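PDB 1L5A: amide synthase from Vibrio cholerae, which probably catalyses amide-bond formation in vibriobactin biosynthesis, as a stand-alone nonribosomal peptide synthetase condensation enzyme known as VibH. Local coordinates for residues A[243-248]-A[398-403]; A[365-368]-A[374-377]. All coordinates share one frame; numbering follows the deposited sequence.

Contact 1 of 2, residues A[243-248]-A[398-403]; sequences ALYLES and PRFFEQ
Helix-to-helix packing in the C-terminal half of the condensation domain, a fold of the chloramphenicol acetyltransferase type, sets Phe400 of helix 387-409 against Tyr245 and Leu244 of helix 234-249. The closest CA atoms are those of Tyr245 and Phe400, 6.9 Å apart. No hydrogen bond joins the segments, and the 171 Å² they bury comes from apolar and aromatic contact.

The main evidence is the placement of Tyr245 CB, 3.7 Å from the centroid of the Phe400 ring and 10° off its normal, a CH-pi contact over the face. Phe400 CE1 also reaches Tyr245 CA at 3.6 Å. The tyrosine ring itself turns its edge toward that face in an offset edge-to-face pair, with planes at 71° and centroids 5.4 Å apart. With CG anti to the backbone N (chi1 176°), the phenyl group of Phe400 extends toward the tyrosine helix, while its own CB lies 3.6 Å from Tyr245 CD1.

Tyr245 also has partners in Phe397, stacked on its ring, and His393, whose ND1 is hydrogen-bonded to its OH. Leu244 completes the contact at the rim of the Phe400 ring: its CD2 approaches CZ near the ring plane, at 4.3 Å.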
loop_
_atom_site.group_PDB
_atom_site.type_symbol
_atom_site.label_atom_id
_atom_site.label_comp_id
_atom_site.label_asym_id
_atom_site.label_seq_id
_atom_site.Cartn_x
_atom_site.Cartn_y
_atom_site.Cartn_z
ATOM N N ALA A 243 -29.242 -5.605 9.719
ATOM C CA ALA A 243 -28.855 -6.886 10.307
ATOM C C ALA A 243 -29.464 -7.047 11.704
ATOM O O ALA A 243 -29.838 -8.150 12.103
ATOM C CB ALA A 243 -27.350 -7.000 10.382
ATOM N N LEU A 244 -29.543 -5.949 12.449
ATOM C CA LEU A 244 -30.128 -5.987 13.789
ATOM C C LEU A 244 -31.573 -6.456 13.631
ATOM O O LEU A 244 -32.038 -7.358 14.332
ATOM C CB LEU A 244 -30.116 -4.589 14.423
ATOM C CG LEU A 244 -30.695 -4.473 15.839
ATOM C CD1 LEU A 244 -29.992 -5.465 16.772
ATOM C CD2 LEU A 244 -30.528 -3.046 16.355
ATOM N N TYR A 245 -32.269 -5.824 12.690
ATOM C CA TYR A 245 -33.662 -6.121 12.373
ATOM C C TYR A 245 -33.891 -7.592 12.052
ATOM O O TYR A 245 -34.862 -8.190 12.504
ATOM C CB TYR A 245 -34.102 -5.256 11.194
ATOM C CG TYR A 245 -35.312 -5.781 10.480
ATOM C CD1 TYR A 245 -36.579 -5.708 11.058
ATOM C CD2 TYR A 245 -35.190 -6.381 9.228
ATOM C CE1 TYR A 245 -37.698 -6.229 10.400
ATOM C CE2 TYR A 245 -36.297 -6.902 8.566
ATOM C CZ TYR A 245 -37.547 -6.824 9.156
ATOM O OH TYR A 245 -38.629 -7.352 8.499
ATOM N N LEU A 246 -32.992 -8.168 11.270
ATOM C CA LEU A 246 -33.093 -9.562 10.883
ATOM C C LEU A 246 -32.858 -10.480 12.064
ATOM O O LEU A 246 -33.042 -11.690 11.961
ATOM C CB LEU A 246 -32.088 -9.883 9.768
ATOM C CG LEU A 246 -32.253 -9.146 8.426
ATOM C CD1 LEU A 246 -31.071 -9.475 7.515
ATOM C CD2 LEU A 246 -33.574 -9.536 7.758
ATOM N N GLU A 247 -32.453 -9.912 13.191
ATOM C CA GLU A 247 -32.203 -10.734 14.373
ATOM C C GLU A 247 -33.525 -11.327 14.850
ATOM O O GLU A 247 -33.590 -12.482 15.251
ATOM C CB GLU A 247 -31.568 -9.903 15.494
ATOM C CG GLU A 247 -30.958 -10.748 16.598
ATOM C CD GLU A 247 -29.692 -11.467 16.160
ATOM O OE1 GLU A 247 -29.655 -11.986 15.022
ATOM O OE2 GLU A 247 -28.737 -11.526 16.963
ATOM N N SER A 248 -34.577 -10.522 14.793
ATOM C CA SER A 248 -35.896 -10.974 15.199
ATOM C C SER A 248 -36.670 -11.470 13.988
ATOM O O SER A 248 -37.171 -12.588 13.981
ATOM C CB SER A 248 -36.668 -9.831 15.847
ATOM O OG SER A 248 -36.913 -8.805 14.909
ATOM N N PRO A 398 -40.833 -1.895 8.171
ATOM C CA PRO A 398 -41.245 -0.505 8.410
ATOM C C PRO A 398 -41.521 -0.209 9.880
ATOM O O PRO A 398 -41.168 0.859 10.387
ATOM C CB PRO A 398 -42.490 -0.362 7.544
ATOM C CG PRO A 398 -42.149 -1.223 6.355
ATOM C CD PRO A 398 -41.571 -2.468 7.031
ATOM N N ARG A 399 -42.146 -1.164 10.560
ATOM C CA ARG A 399 -42.463 -1.007 11.972
ATOM C C ARG A 399 -41.148 -0.864 12.737
ATOM O O ARG A 399 -41.030 -0.027 13.645
ATOM C CB ARG A 399 -43.261 -2.224 12.479
ATOM N N PHE A 400 -40.162 -1.673 12.350
ATOM C CA PHE A 400 -38.843 -1.641 12.980
ATOM C C PHE A 400 -38.319 -0.214 13.053
ATOM O O PHE A 400 -37.762 0.191 14.070
ATOM C CB PHE A 400 -37.846 -2.497 12.196
ATOM C CG PHE A 400 -36.440 -2.436 12.731
ATOM C CD1 PHE A 400 -36.028 -3.291 13.748
ATOM C CD2 PHE A 400 -35.528 -1.499 12.230
ATOM C CE1 PHE A 400 -34.731 -3.217 14.266
ATOM C CE2 PHE A 400 -34.233 -1.415 12.738
ATOM C CZ PHE A 400 -33.833 -2.278 13.762
ATOM N N PHE A 401 -38.494 0.544 11.973
ATOM C CA PHE A 401 -38.024 1.920 11.944
ATOM C C PHE A 401 -38.912 2.821 12.790
ATOM O O PHE A 401 -38.441 3.794 13.385
ATOM C CB PHE A 401 -37.957 2.440 10.499
ATOM C CG PHE A 401 -36.818 1.868 9.707
ATOM C CD1 PHE A 401 -37.058 1.047 8.612
ATOM C CD2 PHE A 401 -35.501 2.114 10.086
ATOM C CE1 PHE A 401 -36.001 0.472 7.903
ATOM C CE2 PHE A 401 -34.436 1.545 9.387
ATOM C CZ PHE A 401 -34.685 0.721 8.294
ATOM N N GLU A 402 -40.200 2.495 12.847
ATOM C CA GLU A 402 -41.140 3.275 13.642
ATOM C C GLU A 402 -40.764 3.172 15.120
ATOM O O GLU A 402 -40.853 4.155 15.860
ATOM C CB GLU A 402 -42.561 2.767 13.418
ATOM C CG GLU A 402 -43.227 3.317 12.170
ATOM C CD GLU A 402 -44.512 2.581 11.834
ATOM O OE1 GLU A 402 -45.140 2.034 12.767
ATOM O OE2 GLU A 402 -44.894 2.557 10.643
ATOM N N GLN A 403 -40.338 1.981 15.535
ATOM C CA GLN A 403 -39.924 1.739 16.913
ATOM C C GLN A 403 -38.673 2.518 17.261
ATOM O O GLN A 403 -38.670 3.310 18.191
ATOM C CB GLN A 403 -39.617 0.265 17.143
ATOM C CG GLN A 403 -40.786 -0.595 17.550
ATOM C CD GLN A 403 -40.340 -2.010 17.854
ATOM O OE1 GLN A 403 -39.315 -2.216 18.513
ATOM N NE2 GLN A 403 -41.106 -2.995 17.385
#

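Contact 2 of 2, residues A[365-368]-A[374-377]; sequences TFRG and LCLD
Arg367, Asp377 and Phe366 bury the most surface in this antiparallel beta hairpin, where strand 362-368 pairs with strand 374-381 inside a four-stranded mixed sheet. The axes of the two antiparallel segments approach to 4.7 Å. Two hydrogen-bonded pairs set the register: Thr365 with Asp377, where Asp377 N reaches Thr365 O at 2.7 Å, and Arg367 with Cys375, where Cys375 N meets Arg367 O at 2.9 Å.

The polar face carries Arg367 and Asp377, two residues apart along the register. The arginine chain bends at its third torsion, bringing its guanidinium alongside Cys375 and back to the aspartate, with NH1 3.5 Å from Cys375 CB. Guanidinium and carboxylate planes differ by 12°, and Asp377 OD1 sits in plane at the guanidinium edge, forming a salt bridge to Arg367 NH1 at 3.0 Å. As a hydrogen bond this link is weak, the N-H...O angle being 124°. OD1 has a second partner in Ser212 OG on the adjoining strand 208-214, which probably helps to orient the carboxylate.

On the apolar face, Phe366 and Leu376 form a non-hydrogen-bonded pair. Strand 333-337 and helix 387-409 pack round the phenylalanine, through Ile334, Ile336 and Phe397, so this face belongs to the buried core. The first torsion of Leu376 turns its branch away from the backbone N, which carries CD1 above the Phe366 ring, offset toward the rim and 4.0 Å from the centroid.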
loop_
_atom_site.group_PDB
_atom_site.type_symbol
_atom_site.label_atom_id
_atom_site.label_comp_id
_atom_site.label_asym_id
_atom_site.label_seq_id
_atom_site.Cartn_x
_atom_site.Cartn_y
_atom_site.Cartn_z
ATOM N N THR A 365 -33.812 -2.839 -0.307
ATOM C CA THR A 365 -33.129 -1.762 -0.990
ATOM C C THR A 365 -33.469 -0.389 -0.440
ATOM O O THR A 365 -34.615 -0.080 -0.128
ATOM C CB THR A 365 -33.421 -1.803 -2.481
ATOM O OG1 THR A 365 -32.570 -2.779 -3.093
ATOM C CG2 THR A 365 -33.178 -0.445 -3.114
ATOM N N PHE A 366 -32.444 0.431 -0.296
ATOM C CA PHE A 366 -32.653 1.771 0.202
ATOM C C PHE A 366 -32.211 2.738 -0.882
ATOM O O PHE A 366 -31.030 2.791 -1.232
ATOM C CB PHE A 366 -31.847 1.990 1.473
ATOM C CG PHE A 366 -32.414 1.300 2.678
ATOM C CD1 PHE A 366 -31.905 0.078 3.103
ATOM C CD2 PHE A 366 -33.438 1.898 3.424
ATOM C CE1 PHE A 366 -32.405 -0.546 4.272
ATOM C CE2 PHE A 366 -33.940 1.291 4.582
ATOM C CZ PHE A 366 -33.420 0.066 5.008
ATOM N N ARG A 367 -33.166 3.470 -1.449
ATOM C CA ARG A 367 -32.832 4.435 -2.481
ATOM C C ARG A 367 -33.108 5.836 -1.977
ATOM O O ARG A 367 -34.143 6.105 -1.361
ATOM C CB ARG A 367 -33.603 4.162 -3.784
ATOM C CG ARG A 367 -34.888 3.337 -3.630
ATOM C CD ARG A 367 -35.607 3.125 -4.977
ATOM N NE ARG A 367 -36.431 4.277 -5.321
ATOM C CZ ARG A 367 -37.641 4.511 -4.819
ATOM N NH1 ARG A 367 -38.181 3.657 -3.957
ATOM N NH2 ARG A 367 -38.297 5.622 -5.153
ATOM N N GLY A 368 -32.156 6.726 -2.223
ATOM C CA GLY A 368 -32.298 8.098 -1.786
ATOM C C GLY A 368 -31.213 8.505 -0.808
ATOM O O GLY A 368 -30.071 8.028 -0.872
ATOM N N LEU A 374 -35.735 9.171 1.615
ATOM C CA LEU A 374 -35.101 7.864 1.629
ATOM C C LEU A 374 -36.185 6.802 1.678
ATOM O O LEU A 374 -36.944 6.724 2.648
ATOM C CB LEU A 374 -34.209 7.727 2.856
ATOM C CG LEU A 374 -33.481 6.395 2.995
ATOM C CD1 LEU A 374 -32.427 6.272 1.903
ATOM C CD2 LEU A 374 -32.851 6.320 4.367
ATOM N N CYS A 375 -36.258 5.984 0.632
ATOM C CA CYS A 375 -37.265 4.924 0.573
ATOM C C CYS A 375 -36.662 3.526 0.712
ATOM O O CYS A 375 -35.484 3.306 0.409
ATOM C CB CYS A 375 -38.053 5.009 -0.738
ATOM S SG CYS A 375 -38.770 6.629 -1.026
ATOM N N LEU A 376 -37.481 2.598 1.199
ATOM C CA LEU A 376 -37.085 1.213 1.377
ATOM C C LEU A 376 -37.940 0.375 0.453
ATOM O O LEU A 376 -39.160 0.490 0.464
ATOM C CB LEU A 376 -37.324 0.755 2.816
ATOM C CG LEU A 376 -37.355 -0.775 3.007
ATOM C CD1 LEU A 376 -36.037 -1.378 2.573
ATOM C CD2 LEU A 376 -37.627 -1.122 4.453
ATOM N N ASP A 377 -37.302 -0.457 -0.359
ATOM C CA ASP A 377 -38.028 -1.320 -1.271
ATOM C C ASP A 377 -37.781 -2.756 -0.859
ATOM O O ASP A 377 -36.628 -3.187 -0.795
ATOM C CB ASP A 377 -37.541 -1.143 -2.703
ATOM C CG ASP A 377 -37.648 0.281 -3.187
ATOM O OD1 ASP A 377 -38.631 0.965 -2.828
ATOM O OD2 ASP A 377 -36.749 0.708 -3.947
#

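How the contacts relate
Helix 387-409 connects the two sites: it supplies one side of contact 1 and also packs on the apolar face of the hairpin in contact 2. Their centres are 15 Å apart, and they touch where Phe401 CZ comes within 3.6 Å of Phe366 CZ. Phe397 extends this apolar packing, stacking on Tyr245 and touching Phe366 and Leu376. Contact 1 is a buried, smaller interface between helices distant in sequence, held by packing, with no hydrogen bond across it. Contact 2 joins neighbouring strands, buries 485 Å² and relies on backbone hydrogen bonds. It is also two-faced, one side built into the core and the other bearing a charged pair that includes exposed Arg367.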